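Local structure of Zn-dependent hydrolase, glyoxylase (Echinicola vietnamensis, 6T5K) at residues 36-41 / 173-178; 61-66 / 150-155; 91-96 / 115-120; 139-144 / 154-159. The protein probably hydrolyses beta-lactam antibiotics, carbapenems among them, as a zinc-dependent, monomeric class B metallo-beta-lactamase of the periplasm. All coordinates share one frame; numbering follows the deposited sequence.

Contact 1. Residues 36-41 / 173-178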
loop_
_atom_site.group_PDB
_atom_site.type_symbol
_atom_site.label_atom_id
_atom_site.label_comp_id
_atom_site.label_asym_id
_atom_site.label_seq_id
_atom_site.Cartn_x
_atom_site.Cartn_y
_atom_site.Cartn_z
ATOM N N SER A 36 8.425 -11.929 -0.101
ATOM C CA SER A 36 7.793 -13.235 -0.253
ATOM C C SER A 36 8.013 -13.652 -1.694
ATOM O O SER A 36 8.516 -12.857 -2.500
ATOM C CB SER A 36 6.293 -13.184 0.087
ATOM O OG SER A 36 5.545 -12.540 -0.921
ATOM N N PRO A 37 7.609 -14.868 -2.070
ATOM C CA PRO A 37 7.874 -15.286 -3.463
ATOM C C PRO A 37 7.373 -14.320 -4.516
ATOM O O PRO A 37 8.041 -14.146 -5.546
ATOM C CB PRO A 37 7.210 -16.668 -3.554
ATOM C CG PRO A 37 7.352 -17.204 -2.164
ATOM C CD PRO A 37 7.126 -15.997 -1.251
ATOM N N HIS A 38 6.228 -13.678 -4.280
ATOM C CA HIS A 38 5.626 -12.803 -5.265
ATOM C C HIS A 38 5.400 -11.377 -4.792
ATOM O O HIS A 38 4.793 -10.601 -5.529
ATOM C CB HIS A 38 4.278 -13.370 -5.725
ATOM C CG HIS A 38 4.382 -14.735 -6.302
ATOM N ND1 HIS A 38 4.185 -15.871 -5.545
ATOM C CD2 HIS A 38 4.687 -15.157 -7.552
ATOM C CE1 HIS A 38 4.370 -16.935 -6.303
ATOM N NE2 HIS A 38 4.690 -16.534 -7.519
ATOM N N THR A 39 5.806 -11.005 -3.584
ATOM C CA THR A 39 5.542 -9.652 -3.127
ATOM C C THR A 39 6.810 -8.958 -2.665
ATOM O O THR A 39 7.788 -9.585 -2.234
ATOM C CB THR A 39 4.434 -9.524 -2.040
ATOM O OG1 THR A 39 4.941 -9.864 -0.743
ATOM C CG2 THR A 39 3.239 -10.373 -2.396
ATOM N N TYR A 40 6.772 -7.643 -2.819
ATOM C CA TYR A 40 7.904 -6.762 -2.608
ATOM C C TYR A 40 7.403 -5.513 -1.893
ATOM O O TYR A 40 6.260 -5.082 -2.080
ATOM C CB TYR A 40 8.482 -6.302 -3.954
ATOM C CG TYR A 40 8.942 -7.410 -4.858
ATOM C CD1 TYR A 40 8.029 -8.301 -5.432
ATOM C CD2 TYR A 40 10.295 -7.612 -5.102
ATOM C CE1 TYR A 40 8.455 -9.339 -6.234
ATOM C CE2 TYR A 40 10.728 -8.625 -5.936
ATOM C CZ TYR A 40 9.800 -9.503 -6.477
ATOM O OH TYR A 40 10.213 -10.528 -7.295
ATOM N N VAL A 41 8.256 -4.929 -1.065
ATOM C CA VAL A 41 7.964 -3.635 -0.462
ATOM C C VAL A 41 8.803 -2.580 -1.172
ATOM O O VAL A 41 10.010 -2.772 -1.372
ATOM C CB VAL A 41 8.244 -3.643 1.049
ATOM C CG1 VAL A 41 7.928 -2.305 1.647
ATOM C CG2 VAL A 41 7.470 -4.763 1.736
ATOM N N PRO A 173 -3.524 -13.545 -1.641
ATOM C CA PRO A 173 -3.694 -14.770 -0.869
ATOM C C PRO A 173 -2.622 -15.805 -1.132
ATOM O O PRO A 173 -2.310 -16.609 -0.252
ATOM C CB PRO A 173 -5.078 -15.268 -1.303
ATOM C CG PRO A 173 -5.292 -14.643 -2.688
ATOM C CD PRO A 173 -4.672 -13.275 -2.534
ATOM N N ASP A 174 -2.034 -15.846 -2.322
ATOM C CA ASP A 174 -1.102 -16.937 -2.615
ATOM C C ASP A 174 0.068 -16.969 -1.641
ATOM O O ASP A 174 0.557 -18.051 -1.295
ATOM C CB ASP A 174 -0.584 -16.817 -4.034
ATOM C CG ASP A 174 -1.654 -17.046 -5.031
ATOM O OD1 ASP A 174 -2.491 -16.137 -5.134
ATOM O OD2 ASP A 174 -1.672 -18.125 -5.663
ATOM N N ASP A 175 0.563 -15.808 -1.225
ATOM C CA ASP A 175 1.640 -15.741 -0.245
ATOM C C ASP A 175 1.114 -15.358 1.140
ATOM O O ASP A 175 1.931 -15.137 2.054
ATOM C CB ASP A 175 2.703 -14.705 -0.669
ATOM C CG ASP A 175 3.465 -15.077 -1.934
ATOM O OD1 ASP A 175 3.257 -16.153 -2.532
ATOM O OD2 ASP A 175 4.297 -14.223 -2.345
ATOM N N GLN A 176 -0.197 -15.201 1.299
ATOM C CA GLN A 176 -0.804 -14.776 2.573
ATOM C C GLN A 176 -0.152 -13.467 3.067
ATOM O O GLN A 176 0.314 -13.333 4.203
ATOM C CB GLN A 176 -0.786 -15.892 3.637
ATOM C CG GLN A 176 -1.902 -16.872 3.503
ATOM C CD GLN A 176 -3.339 -16.270 3.739
ATOM O OE1 GLN A 176 -3.520 -15.237 4.316
ATOM N NE2 GLN A 176 -4.348 -17.007 3.303
ATOM N N VAL A 177 -0.209 -12.462 2.161
ATOM C CA VAL A 177 0.374 -11.152 2.400
ATOM C C VAL A 177 -0.719 -10.100 2.384
ATOM O O VAL A 177 -1.551 -10.058 1.475
ATOM C CB VAL A 177 1.413 -10.815 1.314
ATOM C CG1 VAL A 177 1.966 -9.383 1.505
ATOM C CG2 VAL A 177 2.537 -11.804 1.329
ATOM N N LEU A 178 -0.650 -9.194 3.339
ATOM C CA LEU A 178 -1.550 -8.064 3.397
ATOM C C LEU A 178 -0.734 -6.792 3.309
ATOM O O LEU A 178 0.188 -6.596 4.116
ATOM C CB LEU A 178 -2.301 -8.032 4.740
ATOM C CG LEU A 178 -3.369 -6.934 4.845
ATOM C CD1 LEU A 178 -4.689 -7.440 4.309
ATOM C CD2 LEU A 178 -3.545 -6.429 6.267
#
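The carboxylate of Asp175 fits into the turn that leads into strand 39-48, and both of its oxygens find donors there. OD2 takes two of them. Ser36 OG gives its hydroxyl proton across a short 2.5 Å to Asp175 OD2, arriving on the anti side and somewhat out of the carboxylate plane. The backbone N of His38 reaches the same Asp175 OD2 at 2.8 Å, through the syn lone pair. The other oxygen belongs to the imidazole: His38 ND1 points at Asp175 OD1 over 3.2 Å, almost straight at 172° and within the plane of its own ring. With CG lying beside the backbone N (chi1 -58°), the His38 ring is turned back alongside the amide, and N and ND1 together span the two oxygens.

Ser36 OG does more than donate. It accepts from Thr39 OG1 at 2.7 Å and, weakly, from Thr39 N, forming a relay from Thr39 through Ser36 to Asp175. Below this polar knot the chemistry turns apolar: Thr39 and Val177 meet tip to tip, methyl Thr39 CG2 lying 4.1 Å from Val177 CG2. The hydroxyl Thr39 OG1 also rests against Val177 CG2, at 3.7 Å. Val177 continues inward to Leu218 and Ile220.

The contact joins the two sheets of the alpha-beta/beta-alpha sandwich at one end, well away from the zinc ions. With three donors holding a buried carboxylate, Asp175 is probably ionised, and its charge would tend to keep the proton on ND1 and raise the basicity of His38.

Contact 2. Residues 61-66 / 150-155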
loop_
_atom_site.group_PDB
_atom_site.type_symbol
_atom_site.label_atom_id
_atom_site.label_comp_id
_atom_site.label_asym_id
_atom_site.label_seq_id
_atom_site.Cartn_x
_atom_site.Cartn_y
_atom_site.Cartn_z
ATOM N N VAL A 61 3.190 -6.603 -6.282
ATOM C CA VAL A 61 2.948 -8.020 -6.491
ATOM C C VAL A 61 3.391 -8.337 -7.905
ATOM O O VAL A 61 3.003 -7.629 -8.835
ATOM C CB VAL A 61 1.468 -8.357 -6.286
ATOM C CG1 VAL A 61 1.239 -9.867 -6.452
ATOM C CG2 VAL A 61 1.032 -7.845 -4.923
ATOM N N ILE A 62 4.221 -9.373 -8.058
ATOM C CA ILE A 62 4.771 -9.768 -9.355
ATOM C C ILE A 62 4.514 -11.257 -9.556
ATOM O O ILE A 62 4.876 -12.080 -8.707
ATOM C CB ILE A 62 6.275 -9.454 -9.467
ATOM C CG1 ILE A 62 6.534 -7.971 -9.186
ATOM C CG2 ILE A 62 6.788 -9.819 -10.852
ATOM C CD1 ILE A 62 8.015 -7.555 -9.202
ATOM N N SER A 63 3.917 -11.611 -10.691
ATOM C CA SER A 63 3.746 -13.023 -11.021
ATOM C C SER A 63 3.652 -13.140 -12.529
ATOM O O SER A 63 2.961 -12.346 -13.174
ATOM C CB SER A 63 2.476 -13.600 -10.371
ATOM O OG SER A 63 2.398 -15.019 -10.446
ATOM N N ASP A 64 4.348 -14.136 -13.076
ATOM C CA ASP A 64 4.264 -14.457 -14.494
ATOM C C ASP A 64 4.518 -13.251 -15.394
ATOM O O ASP A 64 3.841 -13.054 -16.405
ATOM C CB ASP A 64 2.921 -15.116 -14.795
ATOM C CG ASP A 64 2.543 -16.147 -13.735
ATOM O OD1 ASP A 64 3.250 -17.184 -13.639
ATOM O OD2 ASP A 64 1.560 -15.895 -12.979
ATOM N N GLY A 65 5.503 -12.430 -15.026
ATOM C CA GLY A 65 5.905 -11.296 -15.833
ATOM C C GLY A 65 4.993 -10.106 -15.754
ATOM O O GLY A 65 5.151 -9.172 -16.555
ATOM N N GLU A 66 4.060 -10.094 -14.808
ATOM C CA GLU A 66 3.125 -8.997 -14.634
ATOM C C GLU A 66 3.214 -8.478 -13.208
ATOM O O GLU A 66 3.624 -9.193 -12.296
ATOM C CB GLU A 66 1.691 -9.462 -14.943
ATOM C CG GLU A 66 1.556 -9.995 -16.360
ATOM C CD GLU A 66 0.145 -10.410 -16.761
ATOM O OE1 GLU A 66 -0.800 -10.108 -16.010
ATOM O OE2 GLU A 66 0.003 -11.023 -17.845
ATOM N N GLY A 150 -0.733 -11.773 -13.697
ATOM C CA GLY A 150 -0.357 -13.050 -14.277
ATOM C C GLY A 150 -1.451 -14.077 -14.068
ATOM O O GLY A 150 -2.626 -13.826 -14.361
ATOM N N THR A 151 -1.073 -15.239 -13.517
ATOM C CA THR A 151 -2.020 -16.313 -13.276
ATOM C C THR A 151 -2.680 -16.196 -11.922
ATOM O O THR A 151 -3.459 -17.070 -11.545
ATOM C CB THR A 151 -1.333 -17.679 -13.374
ATOM O OG1 THR A 151 -0.296 -17.821 -12.385
ATOM C CG2 THR A 151 -0.739 -17.847 -14.745
ATOM N N LYS A 152 -2.371 -15.149 -11.187
ATOM C CA LYS A 152 -2.879 -14.934 -9.848
ATOM C C LYS A 152 -3.698 -13.656 -9.837
ATOM O O LYS A 152 -3.913 -13.012 -10.876
ATOM C CB LYS A 152 -1.702 -14.850 -8.873
ATOM C CG LYS A 152 -0.901 -16.135 -8.823
ATOM C CD LYS A 152 0.271 -16.047 -7.867
ATOM C CE LYS A 152 1.222 -17.230 -7.986
ATOM N NZ LYS A 152 0.470 -18.509 -7.764
ATOM N N ALA A 153 -4.138 -13.269 -8.640
ATOM C CA ALA A 153 -4.805 -11.992 -8.478
ATOM C C ALA A 153 -4.454 -11.400 -7.127
ATOM O O ALA A 153 -4.073 -12.111 -6.193
ATOM C CB ALA A 153 -6.326 -12.148 -8.557
ATOM N N VAL A 154 -4.611 -10.086 -7.021
ATOM C CA VAL A 154 -4.553 -9.368 -5.761
ATOM C C VAL A 154 -5.908 -8.699 -5.608
ATOM O O VAL A 154 -6.559 -8.339 -6.590
ATOM C CB VAL A 154 -3.372 -8.359 -5.736
ATOM C CG1 VAL A 154 -3.541 -7.272 -6.825
ATOM C CG2 VAL A 154 -3.157 -7.813 -4.314
ATOM N N PHE A 155 -6.324 -8.525 -4.358
ATOM C CA PHE A 155 -7.653 -8.046 -4.004
ATOM C C PHE A 155 -7.534 -6.756 -3.218
ATOM O O PHE A 155 -6.654 -6.609 -2.369
ATOM C CB PHE A 155 -8.365 -9.134 -3.188
ATOM C CG PHE A 155 -8.532 -10.403 -3.976
ATOM C CD1 PHE A 155 -9.644 -10.591 -4.778
ATOM C CD2 PHE A 155 -7.507 -11.336 -4.025
ATOM C CE1 PHE A 155 -9.766 -11.714 -5.566
ATOM C CE2 PHE A 155 -7.612 -12.451 -4.820
ATOM C CZ PHE A 155 -8.757 -12.665 -5.571
#
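Asp64 and Thr151 meet at about a right angle where two beta-hairpin ends come together, one from each sheet of the metallo-beta-lactamase sandwich. Residues 63-66 form the type I' turn between strands 54-63 and 66-70; Gly150 and Thr151 connect strands 144-149 and 152-157. One oxygen does most of the joining. Asp64 OD2 receives Thr151 OG1 at 2.7 Å, and Thr151 N comes to that same Asp64 OD2 at 2.8 Å along a nearly straight 169° bond. Both donors lie well out of the carboxylate plane. A third hydrogen bond, from Ser63 OG, comes to this oxygen from its own side of the contact and also steers the carboxylate. Thr151 can present hydroxyl and amide together because OG1 sits between its backbone N and carbonyl carbon (chi1 62°).

Glu66 stretches out beside Gly150 and offers OE1 to the amide of that glycine: Gly150 N to Glu66 OE1 measures 2.9 Å, with the donor 64° above the carboxylate plane. Asn94 ND2 holds OE1 as well, so the carboxylate ties the hairpin turn to the neighbouring strand.

Lys152 lays its aliphatic chain over Ser63, CD resting 3.5 Å from Ser63 OG. A bend at the last torsion turns the ammonium away from Asp64 to its salt bridge with Asp174. Deeper in, one modelled copy of Val154 brings CG2 within 4.2 Å of Val61 CG2. Beside the aspartate, Gly150 CA directs a C-H at Ser63 O, 3.6 Å away.

Contact 3. Residues 91-96 / 115-120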
loop_
_atom_site.group_PDB
_atom_site.type_symbol
_atom_site.label_atom_id
_atom_site.label_comp_id
_atom_site.label_asym_id
_atom_site.label_seq_id
_atom_site.Cartn_x
_atom_site.Cartn_y
_atom_site.Cartn_z
ATOM N N LEU A 91 8.759 -6.215 -17.010
ATOM C CA LEU A 91 7.463 -6.544 -16.435
ATOM C C LEU A 91 6.361 -5.723 -17.070
ATOM O O LEU A 91 6.535 -4.532 -17.343
ATOM C CB LEU A 91 7.481 -6.263 -14.936
ATOM C CG LEU A 91 8.449 -7.205 -14.219
ATOM C CD1 LEU A 91 8.639 -6.746 -12.783
ATOM C CD2 LEU A 91 7.965 -8.641 -14.268
ATOM N N GLN A 92 5.222 -6.368 -17.295
ATOM C CA GLN A 92 4.007 -5.656 -17.665
ATOM C C GLN A 92 3.322 -5.151 -16.398
ATOM O O GLN A 92 2.929 -5.950 -15.539
ATOM C CB GLN A 92 3.083 -6.606 -18.415
ATOM C CG GLN A 92 1.768 -6.020 -18.805
ATOM C CD GLN A 92 0.910 -7.007 -19.550
ATOM O OE1 GLN A 92 1.176 -7.325 -20.707
ATOM N NE2 GLN A 92 -0.124 -7.503 -18.891
ATOM N N VAL A 93 3.201 -3.837 -16.263
ATOM C CA VAL A 93 2.587 -3.232 -15.087
ATOM C C VAL A 93 1.109 -3.048 -15.402
ATOM O O VAL A 93 0.723 -2.240 -16.243
ATOM C CB VAL A 93 3.264 -1.919 -14.681
ATOM C CG1 VAL A 93 2.651 -1.435 -13.402
ATOM C CG2 VAL A 93 4.763 -2.147 -14.556
ATOM N N ASN A 94 0.279 -3.830 -14.733
ATOM C CA ASN A 94 -1.136 -3.879 -15.065
ATOM C C ASN A 94 -1.948 -2.776 -14.416
ATOM O O ASN A 94 -2.963 -2.363 -14.979
ATOM C CB ASN A 94 -1.742 -5.192 -14.572
ATOM C CG ASN A 94 -1.249 -6.394 -15.334
ATOM O OD1 ASN A 94 -0.684 -6.270 -16.414
ATOM N ND2 ASN A 94 -1.471 -7.573 -14.784
ATOM N N ALA A 95 -1.560 -2.323 -13.233
ATOM C CA ALA A 95 -2.401 -1.390 -12.500
ATOM C C ALA A 95 -1.607 -0.838 -11.340
ATOM O O ALA A 95 -0.638 -1.455 -10.875
ATOM C CB ALA A 95 -3.670 -2.073 -11.973
ATOM N N VAL A 96 -2.047 0.330 -10.875
ATOM C CA VAL A 96 -1.630 0.892 -9.605
ATOM C C VAL A 96 -2.876 1.154 -8.769
ATOM O O VAL A 96 -3.924 1.536 -9.303
ATOM C CB VAL A 96 -0.779 2.165 -9.775
ATOM C CG1 VAL A 96 -1.535 3.258 -10.529
ATOM C CG2 VAL A 96 -0.310 2.663 -8.414
ATOM N N ARG A 115 2.068 6.375 -18.794
ATOM C CA ARG A 115 2.357 5.088 -19.402
ATOM C C ARG A 115 1.102 4.287 -19.722
ATOM O O ARG A 115 1.207 3.114 -20.111
ATOM C CB ARG A 115 3.258 4.281 -18.468
ATOM C CG ARG A 115 4.655 4.862 -18.329
ATOM C CD ARG A 115 5.382 4.297 -17.102
ATOM N NE ARG A 115 6.786 4.650 -17.109
ATOM C CZ ARG A 115 7.272 5.811 -16.678
ATOM N NH1 ARG A 115 6.461 6.729 -16.171
ATOM N NH2 ARG A 115 8.580 6.057 -16.770
ATOM N N ASN A 116 -0.073 4.900 -19.590
ATOM C CA ASN A 116 -1.336 4.219 -19.868
ATOM C C ASN A 116 -1.541 3.034 -18.944
ATOM O O ASN A 116 -2.229 2.078 -19.299
ATOM C CB ASN A 116 -1.450 3.888 -21.353
ATOM C CG ASN A 116 -1.576 5.153 -22.196
ATOM O OD1 ASN A 116 -2.156 6.159 -21.787
ATOM N ND2 ASN A 116 -0.980 5.105 -23.390
ATOM N N ILE A 117 -1.019 3.134 -17.730
ATOM C CA ILE A 117 -1.288 2.147 -16.682
ATOM C C ILE A 117 -2.472 2.654 -15.883
ATOM O O ILE A 117 -2.424 3.774 -15.361
ATOM C CB ILE A 117 -0.068 1.935 -15.780
ATOM C CG1 ILE A 117 1.152 1.497 -16.591
ATOM C CG2 ILE A 117 -0.395 0.864 -14.707
ATOM C CD1 ILE A 117 2.476 1.635 -15.850
ATOM N N PRO A 118 -3.538 1.875 -15.733
ATOM C CA PRO A 118 -4.721 2.389 -15.049
ATOM C C PRO A 118 -4.524 2.428 -13.549
ATOM O O PRO A 118 -3.839 1.580 -12.971
ATOM C CB PRO A 118 -5.798 1.359 -15.399
ATOM C CG PRO A 118 -5.034 0.088 -15.647
ATOM C CD PRO A 118 -3.762 0.544 -16.317
ATOM N N SER A 119 -5.157 3.410 -12.921
ATOM C CA SER A 119 -5.118 3.571 -11.481
ATOM C C SER A 119 -6.501 3.348 -10.886
ATOM O O SER A 119 -7.520 3.759 -11.462
ATOM C CB SER A 119 -4.594 4.946 -11.087
ATOM O OG SER A 119 -5.400 5.998 -11.591
ATOM N N TYR A 120 -6.513 2.690 -9.735
ATOM C CA TYR A 120 -7.737 2.334 -9.049
ATOM C C TYR A 120 -7.674 2.775 -7.596
ATOM O O TYR A 120 -6.604 2.856 -7.003
ATOM C CB TYR A 120 -7.900 0.811 -9.009
ATOM C CG TYR A 120 -8.062 0.159 -10.351
ATOM C CD1 TYR A 120 -6.967 -0.098 -11.153
ATOM C CD2 TYR A 120 -9.326 -0.185 -10.835
ATOM C CE1 TYR A 120 -7.115 -0.703 -12.392
ATOM C CE2 TYR A 120 -9.479 -0.801 -12.069
ATOM C CZ TYR A 120 -8.368 -1.045 -12.848
ATOM O OH TYR A 120 -8.515 -1.654 -14.072
#
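Val96 and Ser119 stand side by side as a parallel pair, and Val96 uses both its N and its O, donating to Pro118 O and accepting from Tyr120 N on either side of Ser119. Val96 N reaches Pro118 O at 3.0 Å, in the carbonyl plane, and Tyr120 N returns to Val96 O at 2.9 Å. Weaker C-H contacts follow the same carbonyls: Ala95 CA comes within 3.3 Å of Pro118 O, and Ser119 CA within 3.2 Å of Val96 O.

The apolar contacts separate by face. Val96 CG1 lies 3.5 Å from Ser119 CB on the face covered by Leu109 and Phe112 of helix 109-114. Ile117 packs over Val93, CD1 lying 3.8 Å from Val93 CB, while its CG2 rides along the backbone between Val93 O and Ala95 N; Leu83 of helix 76-88 closes over it. Ala95 instead turns its methyl to Tyr120 CE1, 3.7 Å away, on the side where Tyr120 touches Leu145 and Leu147 of the second sheet. With CG beside the backbone N (chi1 -64°), the Tyr120 ring lies back along the strand and brings its edge near Val96 O.

The polar side chains find partners elsewhere in the fold: Ser119 OG bonds with His113 NE2 and Gln138 N, and Asn94 ND2 with Lys148 O.

The contact pairs the two parallel strands of a beta-alpha-beta crossover; between them the chain passes the zinc ligands His100, His102 and Asp104 and helix 109-114.

Contact 4. Residues 139-144 / 154-159. With EDO (1,2-ethanediol), chain C.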
loop_
_atom_site.group_PDB
_atom_site.type_symbol
_atom_site.label_atom_id
_atom_site.label_comp_id
_atom_site.label_asym_id
_atom_site.label_seq_id
_atom_site.Cartn_x
_atom_site.Cartn_y
_atom_site.Cartn_z
ATOM N N LYS A 139 -10.154 5.062 -11.632
ATOM C CA LYS A 139 -11.230 4.081 -11.542
ATOM C C LYS A 139 -11.538 3.836 -10.076
ATOM O O LYS A 139 -10.642 3.497 -9.299
ATOM C CB LYS A 139 -10.834 2.775 -12.230
ATOM C CG LYS A 139 -10.567 2.951 -13.734
ATOM C CD LYS A 139 -10.000 1.696 -14.341
ATOM C CE LYS A 139 -10.564 1.411 -15.739
ATOM N N GLY A 140 -12.798 3.987 -9.700
ATOM C CA GLY A 140 -13.209 3.743 -8.337
ATOM C C GLY A 140 -13.902 2.401 -8.202
ATOM O O GLY A 140 -14.473 1.875 -9.155
ATOM N N PHE A 141 -13.845 1.849 -6.996
ATOM C CA PHE A 141 -14.587 0.643 -6.673
ATOM C C PHE A 141 -15.280 0.822 -5.328
ATOM O O PHE A 141 -14.874 1.631 -4.497
ATOM C CB PHE A 141 -13.683 -0.588 -6.649
ATOM C CG PHE A 141 -12.714 -0.612 -5.523
ATOM C CD1 PHE A 141 -13.053 -1.195 -4.309
ATOM C CD2 PHE A 141 -11.457 -0.053 -5.661
ATOM C CE1 PHE A 141 -12.128 -1.232 -3.253
ATOM C CE2 PHE A 141 -10.542 -0.067 -4.600
ATOM C CZ PHE A 141 -10.874 -0.675 -3.416
ATOM N N SER A 142 -16.349 0.071 -5.106
ATOM C CA SER A 142 -17.163 0.414 -3.956
ATOM C C SER A 142 -16.919 -0.493 -2.767
ATOM O O SER A 142 -17.359 -0.185 -1.663
ATOM C CB SER A 142 -18.635 0.301 -4.295
ATOM O OG SER A 142 -19.384 0.370 -3.108
ATOM N N ASP A 143 -16.212 -1.589 -2.927
ATOM C CA ASP A 143 -16.260 -2.712 -2.011
ATOM C C ASP A 143 -15.020 -3.585 -2.015
ATOM O O ASP A 143 -14.250 -3.524 -1.015
ATOM C CB ASP A 143 -17.472 -3.517 -2.484
ATOM C CG ASP A 143 -17.657 -3.477 -4.020
ATOM O OD1 ASP A 143 -17.254 -2.476 -4.635
ATOM O OD2 ASP A 143 -18.183 -4.496 -4.595
ATOM N N GLU A 144 -14.965 -4.476 -3.049
ATOM C CA GLU A 144 -13.814 -5.330 -3.343
ATOM C C GLU A 144 -13.540 -5.408 -4.840
ATOM O O GLU A 144 -14.392 -5.842 -5.618
ATOM C CB GLU A 144 -13.932 -6.752 -2.763
ATOM C CG GLU A 144 -12.703 -7.657 -3.176
ATOM C CD GLU A 144 -12.556 -8.957 -2.380
ATOM O OE1 GLU A 144 -12.157 -8.907 -1.202
ATOM O OE2 GLU A 144 -12.807 -10.051 -2.941
ATOM N N VAL A 154 -4.611 -10.086 -7.021
ATOM C CA VAL A 154 -4.553 -9.368 -5.761
ATOM C C VAL A 154 -5.908 -8.699 -5.608
ATOM O O VAL A 154 -6.559 -8.339 -6.590
ATOM C CB VAL A 154 -3.372 -8.359 -5.736
ATOM C CG1 VAL A 154 -3.541 -7.272 -6.825
ATOM C CG2 VAL A 154 -3.157 -7.813 -4.314
ATOM N N PHE A 155 -6.324 -8.525 -4.358
ATOM C CA PHE A 155 -7.653 -8.046 -4.004
ATOM C C PHE A 155 -7.534 -6.756 -3.218
ATOM O O PHE A 155 -6.654 -6.609 -2.369
ATOM C CB PHE A 155 -8.365 -9.134 -3.188
ATOM C CG PHE A 155 -8.532 -10.403 -3.976
ATOM C CD1 PHE A 155 -9.644 -10.591 -4.778
ATOM C CD2 PHE A 155 -7.507 -11.336 -4.025
ATOM C CE1 PHE A 155 -9.766 -11.714 -5.566
ATOM C CE2 PHE A 155 -7.612 -12.451 -4.820
ATOM C CZ PHE A 155 -8.757 -12.665 -5.571
ATOM N N VAL A 156 -8.408 -5.812 -3.517
ATOM C CA VAL A 156 -8.431 -4.546 -2.811
ATOM C C VAL A 156 -9.773 -4.483 -2.114
ATOM O O VAL A 156 -10.793 -4.812 -2.730
ATOM C CB VAL A 156 -8.242 -3.351 -3.770
ATOM C CG1 VAL A 156 -7.804 -2.142 -2.957
ATOM C CG2 VAL A 156 -7.268 -3.673 -4.886
ATOM N N HIS A 157 -9.772 -4.146 -0.823
ATOM C CA HIS A 157 -10.986 -4.306 -0.034
ATOM C C HIS A 157 -11.126 -3.182 0.967
ATOM O O HIS A 157 -10.156 -2.832 1.633
ATOM C CB HIS A 157 -10.953 -5.653 0.686
ATOM C CG HIS A 157 -12.275 -6.139 1.184
ATOM N ND1 HIS A 157 -12.825 -7.320 0.747
ATOM C CD2 HIS A 157 -13.126 -5.645 2.112
ATOM C CE1 HIS A 157 -13.962 -7.536 1.385
ATOM N NE2 HIS A 157 -14.176 -6.530 2.206
ATOM N N TYR A 158 -12.339 -2.622 1.040
ATOM C CA TYR A 158 -12.698 -1.634 2.048
ATOM C C TYR A 158 -13.358 -2.321 3.239
ATOM O O TYR A 158 -14.381 -3.002 3.087
ATOM C CB TYR A 158 -13.644 -0.594 1.444
ATOM C CG TYR A 158 -14.002 0.508 2.380
ATOM C CD1 TYR A 158 -13.046 1.454 2.777
ATOM C CD2 TYR A 158 -15.301 0.622 2.883
ATOM C CE1 TYR A 158 -13.360 2.468 3.641
ATOM C CE2 TYR A 158 -15.633 1.649 3.755
ATOM C CZ TYR A 158 -14.660 2.565 4.118
ATOM O OH TYR A 158 -14.990 3.567 4.970
ATOM N N PHE A 159 -12.793 -2.106 4.414
ATOM C CA PHE A 159 -13.317 -2.649 5.654
ATOM C C PHE A 159 -13.801 -1.578 6.615
ATOM O O PHE A 159 -14.249 -1.927 7.719
ATOM C CB PHE A 159 -12.230 -3.454 6.350
ATOM C CG PHE A 159 -11.986 -4.797 5.743
ATOM C CD1 PHE A 159 -12.803 -5.866 6.041
ATOM C CD2 PHE A 159 -10.926 -4.995 4.871
ATOM C CE1 PHE A 159 -12.565 -7.112 5.505
ATOM C CE2 PHE A 159 -10.669 -6.263 4.350
ATOM C CZ PHE A 159 -11.503 -7.305 4.644
HETATM C C1 EDO C . -11.502 -13.087 -2.178
HETATM O O1 EDO C . -12.553 -12.265 -1.689
HETATM C C2 EDO C . -10.169 -12.761 -1.518
HETATM O O2 EDO C . -10.294 -12.757 -0.079
#
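His157 ND1 donates to Glu144 OE1 over only 2.6 Å, the shortest polar bond between the segments. Glu144 has two modelled conformers and the bond rests on one, so it is to be read with caution. The pair sits at the open end of the hairpin formed by strands 144-149 and 152-157, as an antiparallel non-hydrogen-bonded pair. OE1 lies close to the imidazole plane while the carboxylate is turned 74° against the ring; ND1 meets OE1 on its anti side, out of the carboxylate plane. As directly paired residues they share a face of the sheet, and with CG anti to the backbone N in both (chi1 177° and -162°) they reach each other there.

The His157 ring is sandwiched. Asp143 O lies over one face, toward the rim, and Phe159 covers the opposite face, with His157 CD2 3.3 Å above the centre of the Phe159 ring. Phe159 itself is backed by helix 201-212.

One residue to the outside of this pair, Tyr158 N binds Asp143 O at 2.9 Å in a nearly straight backbone bond. Asp143 too is modelled twice. The ring of Tyr158 then leads away to stack on Phe122, and its OH bonds to Gln165 O.

Toward the interior, Phe141 crosses Val156 at about a right angle and presses CZ tightly on CG1 at 3.4 Å; Val168 touches both.

At the outer side, in the same copy of Glu144, ethanediol O1, probably from the crystallisation liquor, donates to OE2 at 2.6 Å, while ethanediol C2 lies 3.7 Å above the centre of the Phe155 ring.

Contact 1 is the most buried of the four; contacts 2, 3 and 4 lie partly at the surface. Contacts 1 and 2 both bridge the two sheets at one end of the sandwich, each through an aspartate oxygen with several donors, and they are coupled by the salt bridge between Asp174 and Lys152. Contact 3 lies instead within the eight-stranded sheet, held by backbone bonds and apolar packing, and is linked to contact 2 through Glu66 and Asn94. Contact 4 follows the chain from strand 139-141, next to 119-122 of contact 3, into the second sheet. It shares strand 152-157 with contact 2 but lies nearest the zinc site, where a histidine-carboxylate bond is set among aromatic rings.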